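Local coordinates for protein aeromonas extracellular serine protease (Aeromonas sobria, PDB 3WQB) that cleaves peptide bonds after paired basic residues, one of them lysine, as a secreted calcium-binding serine protease of the kexin/furin type and a probable virulence factor, at residues Gln202-Ala207 and Asn252-Val257; Asp264-Ser269 and Pro410-Gly415; Val561-Arg566 and Thr572-Arg577. The protein carries 1 engineered substitution. All blocks are in the same frame, centred on the assembly; numbering follows the deposited sequence.

Contact 1 of 3, residues Gln202-Ala207 and Asn252-Val257; sequences QQTLKA and NFWNLV
Trp254 presents the benzene half of its indole to Thr204 and Leu205 at the last turn of helix 191-205, a contact of the alpha/beta subtilisin domain between a helix end and the residues leading into strand 255-261 of the parallel sheet. Both partners approach the indole obliquely. Thr204 reaches it with CB, 3.8 Å from Trp254 CE3, and its CG2 and OG1 branches straddle that same atom at nearly equal distance. Leu205 takes the outer corner, its side chain crossing that of Trp254 at about a right angle, with CD1 3.8 Å from Trp254 CH2 and CG 4.0 Å from CZ3. Within the second segment Phe253 lies beside the indole: its CD2 stands 3.6 Å above the indole plane near the rim, while Trp254 CZ3 lies in the plane of the phenyl ring at its edge. Leu435 extends this apolar patch, touching Leu205, Phe253 and Trp254. The polar side of Thr204 is turned back on its own helix. With OG1 beside the backbone N (chi1 -62°), the hydroxyl bonds to the carbonyl of Phe200. Ahead of the tryptophan, the Asn252 side chain closes an Asx motif, its OD1 accepting from Asn255 N. A water 2.9 Å from Thr204 OG1 and 2.7 Å from Trp254 O links the two segments.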
# COMPACT_ATOMS: atom_id res chain seq x y z
N GLN A 202 13.06 -8.15 9.54
CA GLN A 202 13.25 -9.06 10.67
C GLN A 202 11.97 -9.81 11.02
O GLN A 202 11.99 -11.00 11.34
CB GLN A 202 13.78 -8.29 11.87
CG GLN A 202 15.21 -7.86 11.69
CD GLN A 202 16.12 -9.01 11.23
OE1 GLN A 202 16.09 -10.12 11.78
NE2 GLN A 202 16.96 -8.74 10.22
N GLN A 203 10.85 -9.10 10.96
CA GLN A 203 9.56 -9.67 11.28
C GLN A 203 9.07 -10.66 10.23
O GLN A 203 8.39 -11.63 10.55
CB GLN A 203 8.54 -8.56 11.48
CG GLN A 203 8.67 -7.87 12.84
CD GLN A 203 8.18 -8.75 13.97
OE1 GLN A 203 8.97 -9.43 14.64
NE2 GLN A 203 6.87 -8.79 14.16
N THR A 204 9.40 -10.41 8.96
CA THR A 204 8.99 -11.30 7.88
C THR A 204 9.80 -12.60 7.89
O THR A 204 9.23 -13.69 7.75
CB THR A 204 9.12 -10.61 6.50
OG1 THR A 204 8.27 -9.46 6.44
CG2 THR A 204 8.74 -11.57 5.38
N LEU A 205 11.11 -12.48 8.06
CA LEU A 205 12.01 -13.63 7.86
C LEU A 205 12.25 -14.54 9.06
O LEU A 205 12.97 -15.52 8.95
CB LEU A 205 13.34 -13.17 7.25
CG LEU A 205 13.20 -12.55 5.84
CD1 LEU A 205 14.56 -12.13 5.31
CD2 LEU A 205 12.48 -13.47 4.84
N LYS A 206 11.60 -14.28 10.18
CA LYS A 206 11.82 -15.11 11.37
C LYS A 206 10.92 -16.35 11.34
O LYS A 206 10.06 -16.49 10.48
CB LYS A 206 11.53 -14.31 12.62
CG LYS A 206 10.11 -13.79 12.65
CD LYS A 206 9.83 -12.99 13.88
CE LYS A 206 8.35 -12.77 13.97
NZ LYS A 206 7.92 -12.14 15.24
N ALA A 207 11.13 -17.25 12.30
CA ALA A 207 10.18 -18.33 12.53
C ALA A 207 8.81 -17.74 12.87
O ALA A 207 8.73 -16.72 13.58
CB ALA A 207 10.67 -19.23 13.66
N ASN A 252 9.03 -1.65 -0.88
CA ASN A 252 9.99 -2.19 0.08
C ASN A 252 10.07 -3.70 0.14
O ASN A 252 10.80 -4.24 0.98
CB ASN A 252 9.77 -1.62 1.49
CG ASN A 252 8.56 -2.20 2.18
OD1 ASN A 252 7.77 -2.93 1.59
ND2 ASN A 252 8.40 -1.87 3.46
N PHE A 253 9.34 -4.38 -0.74
CA PHE A 253 9.28 -5.85 -0.81
C PHE A 253 8.53 -6.51 0.34
O PHE A 253 7.71 -7.38 0.10
CB PHE A 253 10.67 -6.48 -0.98
CG PHE A 253 10.66 -7.98 -1.03
CD1 PHE A 253 10.15 -8.64 -2.14
CD2 PHE A 253 11.14 -8.74 0.05
CE1 PHE A 253 10.14 -10.03 -2.20
CE2 PHE A 253 11.12 -10.12 0.00
CZ PHE A 253 10.62 -10.77 -1.13
N TRP A 254 8.83 -6.11 1.57
CA TRP A 254 8.18 -6.70 2.76
C TRP A 254 6.68 -6.46 2.74
O TRP A 254 5.91 -7.32 3.20
CB TRP A 254 8.81 -6.18 4.05
CG TRP A 254 10.31 -6.20 3.94
CD1 TRP A 254 11.13 -5.12 3.90
CD2 TRP A 254 11.14 -7.36 3.74
NE1 TRP A 254 12.44 -5.53 3.73
CE2 TRP A 254 12.47 -6.90 3.62
CE3 TRP A 254 10.89 -8.74 3.67
CZ2 TRP A 254 13.55 -7.77 3.42
CZ3 TRP A 254 11.97 -9.61 3.50
CH2 TRP A 254 13.28 -9.12 3.37
N ASN A 255 6.24 -5.34 2.16
CA ASN A 255 4.82 -5.09 1.97
C ASN A 255 4.28 -5.89 0.81
O ASN A 255 4.82 -5.81 -0.31
CB ASN A 255 4.58 -3.61 1.70
CG ASN A 255 4.57 -2.78 2.95
OD1 ASN A 255 4.11 -3.25 3.99
ND2 ASN A 255 5.04 -1.54 2.85
N LEU A 256 3.22 -6.65 1.07
CA LEU A 256 2.42 -7.27 0.01
C LEU A 256 1.37 -6.23 -0.37
O LEU A 256 0.43 -5.98 0.40
CB LEU A 256 1.78 -8.56 0.53
CG LEU A 256 1.15 -9.51 -0.50
CD1 LEU A 256 0.83 -10.86 0.14
CD2 LEU A 256 -0.11 -8.91 -1.11
N VAL A 257 1.54 -5.62 -1.54
CA VAL A 257 0.69 -4.49 -1.96
C VAL A 257 -0.50 -4.99 -2.76
O VAL A 257 -0.35 -5.81 -3.67
CB VAL A 257 1.50 -3.44 -2.74
CG1 VAL A 257 0.64 -2.24 -3.05
CG2 VAL A 257 2.72 -2.98 -1.94
O HOH W 1 5.81 -9.46 4.90

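Contact 2 of 3, residues Asp264-Ser269 and Pro410-Gly415; sequences DGVRSS and PTYGFG
Two irregular segments meet here, with Arg267 and Thr411 closest in the backbone at 6.9 Å between CA atoms; the second segment then reverses in a type II' beta turn from Tyr412 to Gly415, with Gly413 at positive phi. The direct polar link is Arg267 N to Tyr412 OH, 2.9 Å long and bent to 148° at the hydrogen. The amide comes in at the edge of the phenol ring, near its plane, and Val266 CA sits 3.4 Å from the same OH. Asp373 is a second hydrogen-bond partner of this hydroxyl, which is thus held from two parts of the chain. Thr411 CG2 is wedged between two neighbours: it rests 3.4 Å above the centre of the Tyr412 ring, and it meets the aliphatic stem of Arg267 at CB, 3.6 Å away, the two side chains crossing roughly at right angles. A bend at chi3 (76°) turns the guanidinium back along its own segment, where NE bonds to Ser268 O and NH1 to Ser269 O, each carbonyl somewhat out of the guanidinium plane. NH2 donates in plane to a water that also hydrogen-bonds Thr411 OG1. Phe220 adds a cation-pi partner for Arg267. The arrangement is loop-to-loop packing within the subtilisin fold, joining the connection between parallel strands 255-261 and 277-282 to the loop that leads into helix 419-426.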
# COMPACT_ATOMS: atom_id res chain seq x y z
N ASP A 264 -18.35 -6.67 -9.72
CA ASP A 264 -18.46 -7.04 -11.13
C ASP A 264 -17.22 -7.78 -11.63
O ASP A 264 -17.18 -8.20 -12.79
CB ASP A 264 -18.68 -5.81 -11.99
CG ASP A 264 -19.94 -5.08 -11.65
OD1 ASP A 264 -20.99 -5.74 -11.50
OD2 ASP A 264 -19.90 -3.83 -11.52
N GLY A 265 -16.22 -7.94 -10.77
CA GLY A 265 -15.00 -8.66 -11.15
C GLY A 265 -13.97 -7.87 -11.92
O GLY A 265 -13.12 -8.46 -12.59
N VAL A 266 -14.04 -6.55 -11.86
CA VAL A 266 -13.02 -5.71 -12.46
C VAL A 266 -12.45 -4.76 -11.41
O VAL A 266 -13.01 -4.62 -10.32
CB VAL A 266 -13.54 -4.94 -13.70
CG1 VAL A 266 -14.07 -5.93 -14.74
CG2 VAL A 266 -14.60 -3.91 -13.30
N ARG A 267 -11.34 -4.12 -11.75
CA ARG A 267 -10.71 -3.15 -10.87
C ARG A 267 -11.73 -2.14 -10.35
O ARG A 267 -12.48 -1.55 -11.13
CB ARG A 267 -9.63 -2.40 -11.63
CG ARG A 267 -8.74 -1.55 -10.74
CD ARG A 267 -8.15 -0.37 -11.50
NE ARG A 267 -9.13 0.70 -11.73
CZ ARG A 267 -9.39 1.26 -12.91
NH1 ARG A 267 -10.28 2.25 -12.98
NH2 ARG A 267 -8.78 0.85 -14.02
N SER A 268 -11.75 -1.93 -9.04
CA SER A 268 -12.59 -0.88 -8.48
C SER A 268 -12.17 0.43 -9.14
O SER A 268 -10.98 0.65 -9.38
CB SER A 268 -12.40 -0.79 -6.97
OG SER A 268 -12.80 -2.00 -6.36
N SER A 269 -13.16 1.26 -9.46
CA SER A 269 -12.94 2.50 -10.19
C SER A 269 -11.71 3.28 -9.72
O SER A 269 -10.91 3.73 -10.53
CB SER A 269 -14.20 3.37 -10.08
OG SER A 269 -14.53 3.64 -8.73
N PRO A 410 -0.37 -5.18 -14.01
CA PRO A 410 -0.23 -4.15 -12.98
C PRO A 410 -1.57 -3.82 -12.30
O PRO A 410 -1.57 -3.31 -11.19
CB PRO A 410 0.30 -2.94 -13.77
CG PRO A 410 -0.13 -3.20 -15.17
CD PRO A 410 -0.02 -4.67 -15.35
N THR A 411 -2.69 -4.13 -12.96
CA THR A 411 -3.99 -3.88 -12.34
C THR A 411 -4.32 -4.89 -11.24
O THR A 411 -4.76 -4.51 -10.15
CB THR A 411 -5.10 -3.83 -13.40
OG1 THR A 411 -4.84 -2.74 -14.29
CG2 THR A 411 -6.46 -3.63 -12.76
N TYR A 412 -4.11 -6.18 -11.53
CA TYR A 412 -4.56 -7.25 -10.65
C TYR A 412 -3.42 -8.02 -9.98
O TYR A 412 -3.67 -8.98 -9.25
CB TYR A 412 -5.48 -8.21 -11.43
CG TYR A 412 -6.65 -7.51 -12.07
CD1 TYR A 412 -7.71 -7.06 -11.29
CD2 TYR A 412 -6.69 -7.29 -13.44
CE1 TYR A 412 -8.78 -6.40 -11.86
CE2 TYR A 412 -7.75 -6.63 -14.02
CZ TYR A 412 -8.80 -6.19 -13.22
OH TYR A 412 -9.87 -5.54 -13.78
N GLY A 413 -2.18 -7.62 -10.25
CA GLY A 413 -1.04 -8.42 -9.81
C GLY A 413 -1.11 -9.80 -10.45
O GLY A 413 -1.36 -9.94 -11.66
N PHE A 414 -0.91 -10.83 -9.63
CA PHE A 414 -1.05 -12.21 -10.09
C PHE A 414 -2.51 -12.64 -10.24
O PHE A 414 -2.79 -13.70 -10.81
CB PHE A 414 -0.26 -13.16 -9.18
CG PHE A 414 1.22 -12.92 -9.24
CD1 PHE A 414 1.89 -12.28 -8.20
CD2 PHE A 414 1.93 -13.27 -10.39
CE1 PHE A 414 3.25 -12.02 -8.29
CE2 PHE A 414 3.29 -13.01 -10.49
CZ PHE A 414 3.95 -12.39 -9.44
N GLY A 415 -3.42 -11.80 -9.76
CA GLY A 415 -4.85 -12.05 -9.91
C GLY A 415 -5.64 -11.90 -8.64
O GLY A 415 -5.12 -11.50 -7.59
O HOH W 2 -7.04 -1.11 -14.97

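Contact 3 of 3, residues Val561-Arg566 and Thr572-Arg577; sequences VSLLNR and TTLTER
Strands 561-565 and 572-576 pair antiparallel as the two arms of a beta hairpin, their short axes 4.7 Å apart at closest approach and 144° between directions. Val561-Leu574 and Leu563-Thr572 are hydrogen-bonded pairs, each joined by two 2.8 Å N-to-O bonds: Val561 N to Leu574 O and Leu574 N to Val561 O in the first, Leu563 N to Thr572 O and Thr572 N to Leu563 O in the second. Between them lies the non-hydrogen-bonded pair Ser562-Thr573, where Thr573 CA approaches Val561 O in a CA-H...O contact. Val561, Leu563, Thr572 and Leu574 point to one face of the sheet. Leu563 is the bridging side chain there: with CG beside the backbone N (chi1 -47°), its CD1 leans toward the partner strand and sits between Thr572 CB and Leu574 CB, 3.8 Å from each. Val561 CB stands opposite Leu574 CB at a looser 4.2 Å. Gln518 of helix 512-520 touches Leu563, Thr572 and Leu574 on this face, whereas Ser562 and Thr573 point to the other. Near the turn a water donates to Leu563 O. At the far end Glu576 OE2 makes salt bridges with Arg232 and Arg559. The Glu576 side chain is about 9 Å from a bound calcium ion at its nearest atom. Paired backbone bonds thus fix the register and Val561, Leu563 and Leu574 make one face largely apolar, while the two arginines probably favour the ionised form of the buried Glu576 carboxylate, and the bridge to Arg232 ties the hairpin to strand 228-233.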
# COMPACT_ATOMS: atom_id res chain seq x y z
N VAL A 561 -4.61 20.24 -14.61
CA VAL A 561 -4.96 19.50 -13.41
C VAL A 561 -5.85 20.40 -12.56
O VAL A 561 -5.54 21.57 -12.36
CB VAL A 561 -3.68 19.12 -12.62
CG1 VAL A 561 -4.03 18.43 -11.30
CG2 VAL A 561 -2.78 18.22 -13.47
N SER A 562 -6.96 19.84 -12.09
CA SER A 562 -7.89 20.55 -11.23
C SER A 562 -7.42 20.43 -9.78
O SER A 562 -7.14 19.31 -9.30
CB SER A 562 -9.31 19.97 -11.38
OG SER A 562 -9.72 19.90 -12.75
N LEU A 563 -7.33 21.57 -9.11
CA LEU A 563 -6.95 21.65 -7.71
C LEU A 563 -8.14 22.13 -6.89
O LEU A 563 -8.67 23.22 -7.14
CB LEU A 563 -5.78 22.63 -7.51
CG LEU A 563 -4.56 22.55 -8.42
CD1 LEU A 563 -3.74 23.82 -8.28
CD2 LEU A 563 -3.73 21.34 -8.04
N LEU A 564 -8.58 21.32 -5.93
CA LEU A 564 -9.67 21.69 -5.04
C LEU A 564 -9.15 21.96 -3.64
O LEU A 564 -8.57 21.08 -3.02
CB LEU A 564 -10.73 20.59 -4.99
CG LEU A 564 -11.86 20.68 -3.95
CD1 LEU A 564 -12.78 21.85 -4.25
CD2 LEU A 564 -12.65 19.38 -3.91
N ASN A 565 -9.36 23.18 -3.15
CA ASN A 565 -9.14 23.49 -1.75
C ASN A 565 -10.35 22.96 -0.97
O ASN A 565 -11.45 23.47 -1.12
CB ASN A 565 -9.00 25.01 -1.59
CG ASN A 565 -8.63 25.43 -0.18
OD1 ASN A 565 -9.26 25.02 0.79
ND2 ASN A 565 -7.60 26.26 -0.07
N ARG A 566 -10.14 21.95 -0.13
CA ARG A 566 -11.27 21.24 0.50
C ARG A 566 -12.03 22.10 1.51
O ARG A 566 -13.24 21.93 1.69
CB ARG A 566 -10.81 19.94 1.15
CG ARG A 566 -10.24 18.94 0.16
CD ARG A 566 -9.80 17.66 0.84
NE ARG A 566 -10.92 16.75 1.06
CZ ARG A 566 -10.80 15.50 1.52
NH1 ARG A 566 -9.60 15.01 1.81
NH2 ARG A 566 -11.88 14.75 1.68
N THR A 572 -8.81 25.65 -8.52
CA THR A 572 -7.75 26.27 -9.31
C THR A 572 -7.42 25.31 -10.46
O THR A 572 -7.65 24.11 -10.36
CB THR A 572 -6.45 26.48 -8.47
OG1 THR A 572 -6.77 27.06 -7.20
CG2 THR A 572 -5.45 27.38 -9.19
N THR A 573 -6.90 25.85 -11.56
CA THR A 573 -6.31 25.01 -12.59
C THR A 573 -4.79 25.12 -12.54
O THR A 573 -4.22 26.20 -12.44
CB THR A 573 -6.85 25.35 -14.00
OG1 THR A 573 -8.23 24.95 -14.08
CG2 THR A 573 -6.07 24.60 -15.09
N LEU A 574 -4.14 23.96 -12.58
CA LEU A 574 -2.70 23.88 -12.67
C LEU A 574 -2.37 23.43 -14.09
O LEU A 574 -2.92 22.45 -14.58
CB LEU A 574 -2.17 22.88 -11.65
CG LEU A 574 -0.66 22.64 -11.54
CD1 LEU A 574 0.06 23.89 -11.06
CD2 LEU A 574 -0.39 21.46 -10.61
N THR A 575 -1.49 24.18 -14.75
CA THR A 575 -1.04 23.82 -16.09
C THR A 575 0.35 23.23 -16.00
O THR A 575 1.25 23.81 -15.38
CB THR A 575 -1.07 25.03 -17.05
OG1 THR A 575 -2.39 25.58 -17.06
CG2 THR A 575 -0.69 24.61 -18.47
N GLU A 576 0.51 22.05 -16.60
CA GLU A 576 1.83 21.44 -16.72
C GLU A 576 2.42 21.87 -18.05
O GLU A 576 1.95 21.46 -19.11
CB GLU A 576 1.74 19.92 -16.73
CG GLU A 576 1.31 19.25 -15.45
CD GLU A 576 1.58 17.77 -15.53
OE1 GLU A 576 2.76 17.38 -15.41
OE2 GLU A 576 0.62 17.00 -15.76
N ARG A 577 3.45 22.70 -17.97
CA ARG A 577 4.13 23.18 -19.17
C ARG A 577 5.20 22.17 -19.59
O ARG A 577 5.95 21.65 -18.75
CB ARG A 577 4.75 24.55 -18.92
CG ARG A 577 3.81 25.54 -18.25
CD ARG A 577 3.08 26.40 -19.27
NE ARG A 577 1.87 27.01 -18.72
CZ ARG A 577 1.84 28.09 -17.93
NH1 ARG A 577 2.97 28.71 -17.59
NH2 ARG A 577 0.68 28.55 -17.49
O HOH W 3 -7.67 25.61 -5.38

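How the contacts relate
The three contacts follow one another along the chain without overlap. Contacts 1 and 2 both involve the parallel sheet of the subtilisin domain: strand 255-261 starts within the second segment of contact 1, and the loop that follows it supplies 264-269 to contact 2. Their centres are about 23 Å apart and their nearest atoms about 7 Å, so they do not touch. Contact 3 belongs to the P-domain, its centre about 38 Å from that of contact 1 and about 29 Å from that of contact 2. Its hairpin continues a four-stranded antiparallel sheet begun by strands 222-225 and 228-233, consistent with a sheet shared between the subtilisin domain and the P-domain.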